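Long-range contacts in Gp26 (Listeria phage P40, PDB 4JZ5), which probably breaks down the peptidoglycan of Listeria cell walls, acting as a phage endolysin whose catalytic domain belongs to glycosyl hydrolase family 25: residues 22-27 and 207-212; 33-38 and 201-206; 76-81 and 95-100. All blocks are in the same frame, centred on the assembly; numbering follows the deposited sequence.

Contact 1: residues 22-27 and 207-212; sequences MVLVLD and VDMNTC
Asp-27 and Asn-210 come together through two different turns about their first side-chain bonds. Asp-27 holds CG between its own N and carbonyl carbon (chi1 60°), a rotation that folds the carboxylate back over 207-212, whereas Asn-210 sets CG anti to its carbonyl carbon (chi1 -52°) and so lays the amide against 22-27. The Asn-210 ND2 donates to Asp-27 OD1 at 3.0 Å, nearly straight, using the anti lone pair of that oxygen, and to Val-25 O at 2.9 Å, where it sits above the carbonyl plane. Both acceptors lie in the amide plane of Asn-210, so the two bonds fix the rotation of the amide about its chi2. Trp-170 NE1 donates to Asn-210 OD1, and Gln-193 is a second partner of Asp-27 OD1; an amide suits a buried place that needs donor and acceptor together. The other carboxylate oxygen, Asp-27 OD2, lies 2.5 Å from Asp-208 OD2, with the two carboxylate planes 50° apart.

Val-25 and Asn-210 form an antiparallel hydrogen-bonded pair. Its straight bond runs from Val-25 N to Asn-210 O (2.9 Å); the return bond from Asn-210 N is weak. Farther along, Thr-211 OG1 replaces a backbone donor by giving its hydrogen to Val-23 O at 2.7 Å, while Met-22 CG rests on the same hydroxyl at 3.2 Å. Leu-26 and Met-209 point the same way on the other face of the sheet, Leu-26 CD2 lying 3.9 Å from Met-209 CG, as flexible apolar chains suit a buried layer. A water bridges Asp-27 O and Asp-208 N.

Such a junction, in which the first parallel strand meets an antiparallel one, is consistent with the flattened, irregular alpha/beta barrel of family 25 hydrolases, whose acidic groove lies at the C-terminal ends of the parallel strands.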
ATOM      1  N   MET A  22      15.106  -4.436  12.847  1.00  9.84           N
ATOM      2  CA  MET A  22      14.083  -3.467  12.543  1.00  9.69           C
ATOM      3  C   MET A  22      12.852  -4.157  11.962  1.00  8.84           C
ATOM      4  O   MET A  22      12.970  -5.082  11.165  1.00  9.56           O
ATOM      5  CB  MET A  22      14.640  -2.465  11.542  1.00 13.43           C
ATOM      6  CG  MET A  22      13.679  -1.364  11.144  1.00 15.57           C
ATOM      7  SD  MET A  22      14.472  -0.056  10.199  1.00 25.11           S
ATOM      8  CE  MET A  22      15.731   0.392  11.394  1.00 15.18           C
ATOM      9  N   VAL A  23      11.670  -3.703  12.341  1.00  7.49           N
ATOM     10  CA  VAL A  23      10.453  -4.173  11.705  1.00  7.18           C
ATOM     11  C   VAL A  23      10.541  -3.903  10.188  1.00  6.91           C
ATOM     12  O   VAL A  23      10.926  -2.818   9.770  1.00  7.75           O
ATOM     13  CB  VAL A  23       9.244  -3.473  12.326  1.00  8.57           C
ATOM     14  CG1 VAL A  23       8.005  -3.762  11.519  1.00  9.78           C
ATOM     15  CG2 VAL A  23       9.080  -3.907  13.781  1.00 10.17           C
ATOM     16  N   LEU A  24      10.177  -4.899   9.381  1.00  6.51           N
ATOM     17  CA  LEU A  24      10.263  -4.802   7.932  1.00  6.85           C
ATOM     18  C   LEU A  24       8.927  -5.158   7.294  1.00  6.14           C
ATOM     19  O   LEU A  24       8.394  -6.256   7.492  1.00  7.21           O
ATOM     20  CB  LEU A  24      11.336  -5.743   7.408  1.00  6.64           C
ATOM     21  CG  LEU A  24      11.491  -5.766   5.885  1.00  8.13           C
ATOM     22  CD1 LEU A  24      11.810  -4.383   5.337  1.00  8.25           C
ATOM     23  CD2 LEU A  24      12.576  -6.763   5.508  1.00  9.78           C
ATOM     24  N   VAL A  25       8.386  -4.215   6.535  1.00  5.24           N
ATOM     25  CA  VAL A  25       7.175  -4.399   5.759  1.00  5.67           C
ATOM     26  C   VAL A  25       7.535  -4.116   4.302  1.00  4.87           C
ATOM     27  O   VAL A  25       8.207  -3.134   4.016  1.00  5.10           O
ATOM     28  CB  VAL A  25       6.075  -3.419   6.253  1.00  5.20           C
ATOM     29  CG1 VAL A  25       4.894  -3.394   5.287  1.00  5.30           C
ATOM     30  CG2 VAL A  25       5.650  -3.782   7.680  1.00  6.35           C
ATOM     31  N   LEU A  26       7.134  -4.993   3.388  1.00  4.55           N
ATOM     32  CA  LEU A  26       7.392  -4.770   1.969  1.00  5.17           C
ATOM     33  C   LEU A  26       6.144  -4.311   1.257  1.00  4.28           C
ATOM     34  O   LEU A  26       5.035  -4.604   1.692  1.00  5.07           O
ATOM     35  CB  LEU A  26       7.856  -6.060   1.295  1.00  5.35           C
ATOM     36  CG  LEU A  26       9.100  -6.726   1.850  1.00  5.97           C
ATOM     37  CD1 LEU A  26       9.443  -7.952   1.024  1.00  7.37           C
ATOM     38  CD2 LEU A  26      10.255  -5.744   1.917  1.00  7.39           C
ATOM     39  N   ASP A  27       6.319  -3.626   0.135  1.00  4.81           N
ATOM     40  CA  ASP A  27       5.237  -3.508  -0.827  1.00  4.70           C
ATOM     41  C   ASP A  27       5.758  -3.944  -2.184  1.00  4.15           C
ATOM     42  O   ASP A  27       6.905  -3.660  -2.536  1.00  5.27           O
ATOM     43  CB  ASP A  27       4.597  -2.107  -0.837  1.00  5.20           C
ATOM     44  CG  ASP A  27       5.558  -1.011  -1.181  1.00  4.71           C
ATOM     45  OD1 ASP A  27       6.168  -0.442  -0.266  1.00  5.04           O
ATOM     46  OD2 ASP A  27       5.647  -0.692  -2.391  1.00  5.16           O
ATOM     47  N   VAL A 207      13.235  -3.597  -4.313  1.00  6.43           N
ATOM     48  CA  VAL A 207      11.952  -3.651  -3.666  1.00  6.03           C
ATOM     49  C   VAL A 207      11.825  -2.501  -2.680  1.00  5.77           C
ATOM     50  O   VAL A 207      12.763  -2.092  -2.005  1.00  6.46           O
ATOM     51  CB  VAL A 207      11.713  -5.027  -3.002  1.00  7.80           C
ATOM     52  CG1 VAL A 207      12.673  -5.271  -1.870  1.00  8.65           C
ATOM     53  CG2 VAL A 207      10.257  -5.165  -2.551  1.00  8.22           C
ATOM     54  N   ASP A 208      10.606  -1.982  -2.599  1.00  6.96           N
ATOM     55  CA  ASP A 208      10.246  -0.980  -1.605  1.00  6.08           C
ATOM     56  C   ASP A 208      10.235  -1.586  -0.216  1.00  5.38           C
ATOM     57  O   ASP A 208       9.578  -2.623   0.025  1.00  5.86           O
ATOM     58  CB  ASP A 208       8.834  -0.446  -1.854  1.00  6.33           C
ATOM     59  CG  ASP A 208       8.694   0.384  -3.110  1.00  7.57           C
ATOM     60  OD1 ASP A 208       9.682   0.854  -3.699  1.00  8.83           O
ATOM     61  OD2 ASP A 208       7.510   0.603  -3.517  1.00  7.46           O
ATOM     62  N   MET A 209      10.917  -0.928   0.715  1.00  5.37           N
ATOM     63  CA  MET A 209      10.973  -1.370   2.103  1.00  4.96           C
ATOM     64  C   MET A 209      10.409  -0.310   3.012  1.00  4.41           C
ATOM     65  O   MET A 209      10.554   0.891   2.771  1.00  4.89           O
ATOM     66  CB  MET A 209      12.396  -1.710   2.497  1.00  6.33           C
ATOM     67  CG  MET A 209      12.906  -2.905   1.722  1.00 10.22           C
ATOM     68  SD  MET A 209      14.567  -3.403   2.189  1.00 10.95           S
ATOM     69  CE  MET A 209      14.345  -4.272   3.723  1.00 25.87           C
ATOM     70  N   ASN A 210       9.755  -0.785   4.067  1.00  4.14           N
ATOM     71  CA  ASN A 210       9.003   0.047   4.985  1.00  4.80           C
ATOM     72  C   ASN A 210       9.270  -0.404   6.412  1.00  4.41           C
ATOM     73  O   ASN A 210       9.579  -1.570   6.661  1.00  5.05           O
ATOM     74  CB  ASN A 210       7.480  -0.048   4.746  1.00  4.05           C
ATOM     75  CG  ASN A 210       7.071   0.184   3.306  1.00  4.18           C
ATOM     76  OD1 ASN A 210       6.706   1.280   2.930  1.00  4.27           O
ATOM     77  ND2 ASN A 210       7.100  -0.870   2.506  1.00  4.88           N
ATOM     78  N   THR A 211       9.099   0.520   7.356  1.00  4.94           N
ATOM     79  CA  THR A 211       9.167   0.164   8.761  1.00  5.60           C
ATOM     80  C   THR A 211       8.095   0.915   9.550  1.00  5.43           C
ATOM     81  O   THR A 211       7.521   1.886   9.067  1.00  5.29           O
ATOM     82  CB  THR A 211      10.586   0.398   9.357  1.00  6.33           C
ATOM     83  OG1 THR A 211      10.678  -0.241  10.630  1.00  6.58           O
ATOM     84  CG2 THR A 211      10.905   1.869   9.509  1.00  7.09           C
ATOM     85  N   CYS A 212       7.842   0.426  10.757  1.00  5.63           N
ATOM     86  CA  CYS A 212       6.801   0.951  11.622  1.00  5.93           C
ATOM     87  C   CYS A 212       6.997   0.358  13.000  1.00  6.71           C
ATOM     88  O   CYS A 212       7.814  -0.547  13.196  1.00  7.17           O
ATOM     89  CB  CYS A 212       5.406   0.597  11.090  1.00  6.61           C
ATOM     90  SG  CYS A 212       5.086  -1.190  10.920  1.00  6.48           S
TER
HETATM   91  O   HOH W   1       8.488  -2.571  -4.446  1.00  8.21           O

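Contact 2: residues 33-38 and 201-206; sequences PTVNYS and KAIASP
Ala-202, Ile-203 and Asn-36 lose the most surface here, and the one direct hydrogen bond between the two segments is a main-chain one. Asn-36 N donates to Ala-202 O at 2.9 Å; the bond is straight (178°) and the donor stands in the carbonyl plane. Small Ala-202 suits so close an approach of two backbones: its CB comes to 3.4 Å from Asn-36 O and 4.0 Å from Asn-36 CB. The Asn-36 amide turns away from this neighbour, CG being anti to its own N (chi1 177°), and reaches forward along its own loop to Gly-39, to which OD1 makes a weak bond.

Ile-203 and Val-35, both buried, supply the apolar part. They lie side by side, pointing the same way, and Ile-203 CG1 meets both Val-35 branches, CG1 at 3.9 Å and CG2 at 4.0 Å. Leu-40 lies against both Val-35 and Ala-202. Beside the direct bond, a water donates to Thr-34 O and accepts from Ala-204 N.

Here the long, irregular connection between strands 25-28 and 46-53 is pinned to the turn joining strands 197-200 and 206-211, a peripheral loop-to-loop contact of the family 25 barrel.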
ATOM      1  N   PRO A  33       8.141  -9.604 -10.381  1.00  7.44           N
ATOM      2  CA  PRO A  33       7.388 -10.709 -10.981  1.00  8.03           C
ATOM      3  C   PRO A  33       7.670 -12.067 -10.369  1.00  8.74           C
ATOM      4  O   PRO A  33       6.800 -12.936 -10.454  1.00  9.29           O
ATOM      5  CB  PRO A  33       7.833 -10.674 -12.447  1.00  9.36           C
ATOM      6  CG  PRO A  33       9.194 -10.014 -12.404  1.00  8.22           C
ATOM      7  CD  PRO A  33       9.061  -8.970 -11.341  1.00  8.39           C
ATOM      8  N   THR A  34       8.851 -12.266  -9.792  1.00  7.70           N
ATOM      9  CA  THR A  34       9.172 -13.498  -9.086  1.00  8.05           C
ATOM     10  C   THR A  34       9.566 -13.170  -7.662  1.00  7.03           C
ATOM     11  O   THR A  34      10.449 -12.348  -7.412  1.00  8.58           O
ATOM     12  CB  THR A  34      10.321 -14.238  -9.781  1.00  9.68           C
ATOM     13  OG1 THR A  34       9.876 -14.663 -11.068  1.00 10.27           O
ATOM     14  CG2 THR A  34      10.749 -15.445  -8.982  1.00 11.03           C
ATOM     15  N   VAL A  35       8.864 -13.800  -6.728  1.00  7.71           N
ATOM     16  CA  VAL A  35       9.114 -13.608  -5.310  1.00  7.61           C
ATOM     17  C   VAL A  35       9.149 -14.977  -4.661  1.00  8.32           C
ATOM     18  O   VAL A  35       8.222 -15.771  -4.851  1.00 10.02           O
ATOM     19  CB  VAL A  35       7.976 -12.786  -4.656  1.00  7.60           C
ATOM     20  CG1 VAL A  35       8.150 -12.694  -3.136  1.00  8.08           C
ATOM     21  CG2 VAL A  35       7.883 -11.405  -5.264  1.00  8.54           C
ATOM     22  N   ASN A  36      10.188 -15.276  -3.889  1.00  7.98           N
ATOM     23  CA  ASN A  36      10.190 -16.476  -3.073  1.00  9.23           C
ATOM     24  C   ASN A  36       9.416 -16.177  -1.796  1.00  6.46           C
ATOM     25  O   ASN A  36       9.974 -15.690  -0.804  1.00  7.33           O
ATOM     26  CB  ASN A  36      11.619 -16.918  -2.763  1.00  9.79           C
ATOM     27  CG  ASN A  36      11.668 -18.135  -1.862  1.00 12.33           C
ATOM     28  OD1 ASN A  36      10.633 -18.674  -1.461  1.00 14.78           O
ATOM     29  ND2 ASN A  36      12.871 -18.553  -1.513  1.00 22.72           N
ATOM     30  N   TYR A  37       8.108 -16.437  -1.818  1.00  7.53           N
ATOM     31  CA  TYR A  37       7.239 -16.021  -0.728  1.00  6.65           C
ATOM     32  C   TYR A  37       7.679 -16.606   0.607  1.00  6.14           C
ATOM     33  O   TYR A  37       7.707 -15.901   1.622  1.00  6.44           O
ATOM     34  CB  TYR A  37       5.764 -16.372  -1.029  1.00  6.59           C
ATOM     35  CG  TYR A  37       5.296 -15.722  -2.309  1.00  6.52           C
ATOM     36  CD1 TYR A  37       4.941 -14.379  -2.355  1.00  6.12           C
ATOM     37  CD2 TYR A  37       5.272 -16.436  -3.484  1.00  8.16           C
ATOM     38  CE1 TYR A  37       4.560 -13.774  -3.547  1.00  6.30           C
ATOM     39  CE2 TYR A  37       4.892 -15.853  -4.686  1.00  7.63           C
ATOM     40  CZ  TYR A  37       4.546 -14.515  -4.714  1.00  5.93           C
ATOM     41  OH  TYR A  37       4.202 -13.961  -5.924  1.00  6.60           O
ATOM     42  N   SER A  38       8.046 -17.880   0.619  1.00  6.75           N
ATOM     43  CA  SER A  38       8.498 -18.497   1.857  1.00  7.92           C
ATOM     44  C   SER A  38       9.757 -17.819   2.396  1.00  7.13           C
ATOM     45  O   SER A  38       9.990 -17.798   3.614  1.00  7.77           O
ATOM     46  CB  SER A  38       8.713 -20.006   1.668  1.00 10.44           C
ATOM     47  OG  SER A  38       9.787 -20.291   0.793  1.00 10.96           O
ATOM     48  N   LYS A 201      17.002 -11.372  -0.310  1.00 11.08           N
ATOM     49  CA  LYS A 201      17.361 -12.563  -1.056  1.00 11.52           C
ATOM     50  C   LYS A 201      16.190 -13.132  -1.850  1.00 10.30           C
ATOM     51  O   LYS A 201      16.358 -13.675  -2.924  1.00 11.40           O
ATOM     52  CB  LYS A 201      17.907 -13.617  -0.095  1.00 15.52           C
ATOM     53  CG  LYS A 201      18.190 -14.964  -0.718  1.00 23.92           C
ATOM     54  CD  LYS A 201      18.716 -15.942   0.325  1.00 28.69           C
ATOM     55  CE  LYS A 201      19.041 -17.293  -0.288  1.00 32.55           C
ATOM     56  NZ  LYS A 201      20.078 -17.189  -1.350  1.00 40.32           N
ATOM     57  N   ALA A 202      14.990 -12.975  -1.313  1.00  9.90           N
ATOM     58  CA  ALA A 202      13.800 -13.593  -1.892  1.00  9.46           C
ATOM     59  C   ALA A 202      13.306 -12.934  -3.176  1.00  8.41           C
ATOM     60  O   ALA A 202      12.417 -13.469  -3.834  1.00  9.37           O
ATOM     61  CB  ALA A 202      12.684 -13.580  -0.876  1.00 10.53           C
ATOM     62  N   ILE A 203      13.858 -11.776  -3.527  1.00  8.07           N
ATOM     63  CA  ILE A 203      13.377 -11.005  -4.668  1.00  8.02           C
ATOM     64  C   ILE A 203      14.577 -10.464  -5.438  1.00  8.60           C
ATOM     65  O   ILE A 203      15.415  -9.769  -4.873  1.00  9.31           O
ATOM     66  CB  ILE A 203      12.495  -9.821  -4.223  1.00  8.30           C
ATOM     67  CG1 ILE A 203      11.300 -10.329  -3.425  1.00  8.44           C
ATOM     68  CG2 ILE A 203      12.017  -9.034  -5.416  1.00  9.32           C
ATOM     69  CD1 ILE A 203      10.418  -9.210  -2.875  1.00  8.90           C
ATOM     70  N   ALA A 204      14.683 -10.775  -6.719  1.00 10.09           N
ATOM     71  CA  ALA A 204      15.842 -10.308  -7.476  1.00 10.20           C
ATOM     72  C   ALA A 204      15.842  -8.791  -7.670  1.00 11.41           C
ATOM     73  O   ALA A 204      16.883  -8.127  -7.613  1.00 12.65           O
ATOM     74  CB  ALA A 204      15.885 -11.005  -8.828  1.00 14.42           C
ATOM     75  N   SER A 205      14.646  -8.264  -7.873  0.55 12.72           N
ATOM     76  CA  SER A 205      14.421  -6.878  -8.227  0.55  8.20           C
ATOM     77  C   SER A 205      14.503  -5.912  -7.049  0.55 14.83           C
ATOM     78  O   SER A 205      14.250  -6.295  -5.908  0.55  8.30           O
ATOM     79  CB  SER A 205      13.018  -6.773  -8.814  0.55  8.67           C
ATOM     80  OG  SER A 205      12.619  -8.009  -9.375  0.55 12.47           O
ATOM     81  N   PRO A 206      14.805  -4.633  -7.323  1.00  7.54           N
ATOM     82  CA  PRO A 206      14.718  -3.672  -6.224  1.00  7.78           C
ATOM     83  C   PRO A 206      13.325  -3.742  -5.621  1.00  8.14           C
ATOM     84  O   PRO A 206      12.351  -3.963  -6.352  1.00  9.87           O
ATOM     85  CB  PRO A 206      14.953  -2.329  -6.907  1.00  9.90           C
ATOM     86  CG  PRO A 206      15.613  -2.665  -8.225  1.00 12.56           C
ATOM     87  CD  PRO A 206      15.122  -4.002  -8.614  1.00  9.95           C
TER
HETATM   88  O   HOH W   2      11.251 -10.255  -9.164  1.00 13.91           O
HETATM   89  O   HOH W   3      13.135 -12.825  -8.014  1.00 17.05           O

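Contact 3: residues 76-81 and 95-100; sequences FGLYHY and NMLVSA
His-80 NE2 is hydrogen-bonded to Gly-54 O, while Met-96 CB of the helix comes to 4.2 Å from the same nitrogen, obliquely to the ring. Since a carbonyl oxygen can only accept, this ring nitrogen presumably carries the hydrogen. The ring also meets that of Phe-135, their planes about 25° apart, which with the Gly-54 bond fixes its rotation. A histidine serves here because its flat ring can pack among apolar groups while its NE2 can still make a hydrogen bond.

Leu-97 carries the middle of the contact. Its CG is anti to its N (chi1 -180°), which extends the branch toward the strand so that the two methyls divide their work: CD1 touches Leu-78 CB at 3.9 Å and CD2 touches His-80 CB at 4.0 Å. A forked leucine thus spans two strand residues that face the same way. One turn on, Ala-100 is small enough to let Leu-78 CD1 come to 3.9 Å from Ala-100 C and 4.1 Å from Ala-100 CB. Met-96 starts toward the strand, but its bent chain leads its sulfur away.

Between Leu-78 and His-80, Tyr-79 points away from the helix and its side chain touches Phe-115 and Asp-117. The segments run nearly antiparallel (152°), their axes 8.8 Å apart, a spacing that side chains alone must fill. Strand 76-81, helix 87-106 and strand 114-117 form a beta-alpha-beta crossover, and this contact packs the crossover helix on its first strand.

No hydrogen bond joins the two segments. Their hold therefore comes from dispersion and from burying methyl and methylene groups, and NE2 of the one polar ring among them is satisfied by Gly-54 O, so that nitrogen can be buried beside the apolar helix face at less cost.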
ATOM      1  N   PHE A  76      -1.161  -9.806   4.593  1.00  4.33           N
ATOM      2  CA  PHE A  76      -0.983  -8.851   3.530  1.00  4.33           C
ATOM      3  C   PHE A  76      -2.192  -7.959   3.340  1.00  3.96           C
ATOM      4  O   PHE A  76      -3.288  -8.217   3.810  1.00  4.83           O
ATOM      5  CB  PHE A  76      -0.604  -9.576   2.211  1.00  4.55           C
ATOM      6  CG  PHE A  76      -1.762 -10.220   1.498  1.00  5.18           C
ATOM      7  CD1 PHE A  76      -2.196 -11.481   1.857  1.00  6.32           C
ATOM      8  CD2 PHE A  76      -2.411  -9.563   0.457  1.00  5.10           C
ATOM      9  CE1 PHE A  76      -3.261 -12.081   1.208  1.00  8.17           C
ATOM     10  CE2 PHE A  76      -3.470 -10.162  -0.206  1.00  6.84           C
ATOM     11  CZ  PHE A  76      -3.896 -11.428   0.178  1.00  7.50           C
ATOM     12  N   GLY A  77      -1.941  -6.874   2.632  1.00  3.96           N
ATOM     13  CA  GLY A  77      -2.946  -5.911   2.243  1.00  4.83           C
ATOM     14  C   GLY A  77      -2.795  -5.516   0.789  1.00  3.72           C
ATOM     15  O   GLY A  77      -1.909  -6.004   0.090  1.00  4.27           O
ATOM     16  N   LEU A  78      -3.641  -4.594   0.336  1.00  3.79           N
ATOM     17  CA  LEU A  78      -3.656  -4.142  -1.060  1.00  4.35           C
ATOM     18  C   LEU A  78      -3.516  -2.639  -1.141  1.00  3.81           C
ATOM     19  O   LEU A  78      -4.031  -1.930  -0.269  1.00  5.06           O
ATOM     20  CB  LEU A  78      -4.982  -4.463  -1.750  1.00  5.28           C
ATOM     21  CG  LEU A  78      -5.464  -5.906  -1.705  1.00  6.53           C
ATOM     22  CD1 LEU A  78      -6.779  -6.018  -2.457  1.00  8.44           C
ATOM     23  CD2 LEU A  78      -4.464  -6.906  -2.231  1.00  9.04           C
ATOM     24  N   TYR A  79      -2.877  -2.137  -2.196  1.00  3.97           N
ATOM     25  CA  TYR A  79      -2.898  -0.711  -2.470  1.00  3.98           C
ATOM     26  C   TYR A  79      -3.269  -0.458  -3.923  1.00  4.48           C
ATOM     27  O   TYR A  79      -2.806  -1.136  -4.837  1.00  4.63           O
ATOM     28  CB  TYR A  79      -1.559  -0.028  -2.103  1.00  5.00           C
ATOM     29  CG  TYR A  79      -0.406  -0.245  -3.069  1.00  4.80           C
ATOM     30  CD1 TYR A  79      -0.208   0.611  -4.149  1.00  5.24           C
ATOM     31  CD2 TYR A  79       0.514  -1.271  -2.880  1.00  4.61           C
ATOM     32  CE1 TYR A  79       0.850   0.446  -5.025  1.00  6.02           C
ATOM     33  CE2 TYR A  79       1.582  -1.449  -3.764  1.00  5.90           C
ATOM     34  CZ  TYR A  79       1.742  -0.577  -4.825  1.00  5.33           C
ATOM     35  OH  TYR A  79       2.778  -0.729  -5.718  1.00  6.62           O
ATOM     36  N   HIS A  80      -4.090   0.570  -4.124  1.00  4.33           N
ATOM     37  CA  HIS A  80      -4.550   0.999  -5.433  1.00  4.08           C
ATOM     38  C   HIS A  80      -3.800   2.243  -5.877  1.00  4.63           C
ATOM     39  O   HIS A  80      -3.737   3.217  -5.126  1.00  4.73           O
ATOM     40  CB  HIS A  80      -6.035   1.356  -5.351  1.00  4.22           C
ATOM     41  CG  HIS A  80      -6.574   1.901  -6.628  1.00  4.44           C
ATOM     42  ND1 HIS A  80      -6.822   3.234  -6.880  1.00  6.60           N
ATOM     43  CD2 HIS A  80      -6.875   1.232  -7.757  1.00  3.91           C
ATOM     44  CE1 HIS A  80      -7.284   3.346  -8.120  1.00  4.12           C
ATOM     45  NE2 HIS A  80      -7.314   2.146  -8.667  1.00  7.33           N
ATOM     46  N   TYR A  81      -3.242   2.219  -7.087  1.00  4.56           N
ATOM     47  CA  TYR A  81      -2.557   3.373  -7.648  1.00  4.90           C
ATOM     48  C   TYR A  81      -3.584   4.258  -8.346  1.00  4.41           C
ATOM     49  O   TYR A  81      -4.140   3.899  -9.394  1.00  5.55           O
ATOM     50  CB  TYR A  81      -1.448   2.947  -8.628  1.00  6.62           C
ATOM     51  CG  TYR A  81      -0.610   4.128  -9.051  1.00  7.19           C
ATOM     52  CD1 TYR A  81      -1.020   4.964 -10.079  1.00  7.50           C
ATOM     53  CD2 TYR A  81       0.550   4.455  -8.369  1.00  8.94           C
ATOM     54  CE1 TYR A  81      -0.270   6.061 -10.449  1.00  8.10           C
ATOM     55  CE2 TYR A  81       1.313   5.559  -8.743  1.00  9.60           C
ATOM     56  CZ  TYR A  81       0.878   6.362  -9.762  1.00  8.30           C
ATOM     57  OH  TYR A  81       1.625   7.462 -10.125  1.00 10.72           O
ATOM     58  N   ASN A  95     -14.114   1.173  -6.736  1.00  6.10           N
ATOM     59  CA  ASN A  95     -14.636  -0.154  -7.027  1.00  7.37           C
ATOM     60  C   ASN A  95     -13.593  -1.107  -7.593  1.00  6.34           C
ATOM     61  O   ASN A  95     -13.720  -2.312  -7.437  1.00  7.25           O
ATOM     62  CB  ASN A  95     -15.827  -0.064  -7.966  1.00  8.65           C
ATOM     63  CG  ASN A  95     -17.062   0.444  -7.270  1.00 10.44           C
ATOM     64  OD1 ASN A  95     -17.214   0.277  -6.061  1.00 11.80           O
ATOM     65  ND2 ASN A  95     -17.969   1.042  -8.032  1.00 13.20           N
ATOM     66  N   MET A  96     -12.546  -0.591  -8.233  1.00  6.38           N
ATOM     67  CA  MET A  96     -11.423  -1.440  -8.651  1.00  7.22           C
ATOM     68  C   MET A  96     -10.764  -2.068  -7.433  1.00  5.87           C
ATOM     69  O   MET A  96     -10.447  -3.254  -7.410  1.00  6.60           O
ATOM     70  CB  MET A  96     -10.365  -0.628  -9.408  1.00  7.88           C
ATOM     71  CG  MET A  96     -10.767  -0.159 -10.797  1.00 11.83           C
ATOM     72  SD  MET A  96     -10.870  -1.470 -12.049  1.00 10.28           S
ATOM     73  CE  MET A  96      -9.163  -1.895 -12.333  1.00 12.59           C
ATOM     74  N   LEU A  97     -10.508  -1.256  -6.419  1.00  5.88           N
ATOM     75  CA  LEU A  97      -9.882  -1.759  -5.211  1.00  5.41           C
ATOM     76  C   LEU A  97     -10.806  -2.761  -4.504  1.00  5.38           C
ATOM     77  O   LEU A  97     -10.344  -3.806  -4.035  1.00  6.05           O
ATOM     78  CB  LEU A  97      -9.481  -0.608  -4.294  1.00  5.63           C
ATOM     79  CG  LEU A  97      -8.799  -0.976  -2.970  1.00  5.68           C
ATOM     80  CD1 LEU A  97      -7.601  -1.911  -3.132  1.00  6.36           C
ATOM     81  CD2 LEU A  97      -8.379   0.284  -2.252  1.00  5.97           C
ATOM     82  N   VAL A  98     -12.097  -2.462  -4.436  1.00  5.78           N
ATOM     83  CA  VAL A  98     -13.050  -3.403  -3.846  1.00  6.10           C
ATOM     84  C   VAL A  98     -13.064  -4.709  -4.634  1.00  6.19           C
ATOM     85  O   VAL A  98     -13.034  -5.806  -4.046  1.00  6.39           O
ATOM     86  CB  VAL A  98     -14.461  -2.790  -3.763  1.00  7.33           C
ATOM     87  CG1 VAL A  98     -15.478  -3.813  -3.235  1.00  7.57           C
ATOM     88  CG2 VAL A  98     -14.455  -1.559  -2.880  1.00  7.71           C
ATOM     89  N   SER A  99     -13.088  -4.608  -5.960  1.00  6.29           N
ATOM     90  CA  SER A  99     -13.074  -5.794  -6.800  1.00  6.65           C
ATOM     91  C   SER A  99     -11.804  -6.618  -6.611  1.00  6.39           C
ATOM     92  O   SER A  99     -11.858  -7.846  -6.582  1.00  7.23           O
ATOM     93  CB  SER A  99     -13.235  -5.395  -8.260  1.00  8.14           C
ATOM     94  OG  SER A  99     -14.558  -4.958  -8.512  1.00 16.11           O
ATOM     95  N   ALA A 100     -10.667  -5.946  -6.486  1.00  6.36           N
ATOM     96  CA  ALA A 100      -9.405  -6.641  -6.240  1.00  6.29           C
ATOM     97  C   ALA A 100      -9.441  -7.389  -4.911  1.00  6.05           C
ATOM     98  O   ALA A 100      -8.970  -8.529  -4.812  1.00  6.28           O
ATOM     99  CB  ALA A 100      -8.253  -5.650  -6.259  1.00  6.20           C
TER

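The three contacts nest along the chain: contact 1 closes the widest loop, contact 2 lies inside it and contact 3 inside both. Contacts 1 and 2 are neighbours, their centres 14 Å apart, and Leu-26 CD1 touches Ile-203 CD1 at 4.2 Å. Contact 3 lies about 19 Å from contact 1 and 21 Å from contact 2, centre to centre, on the opposite side of the chain's centre from contact 1. Contacts 1 and 3 nevertheless share one sheet, in which strand 46-53 pairs with both 25-28 and 76-81, and Asp-27 CB meets Tyr-79 CE2. Contact 1 ties strand 206-211 to strand 25-28, and contact 2 ties the loops that adjoin them; the third packs a helix outside.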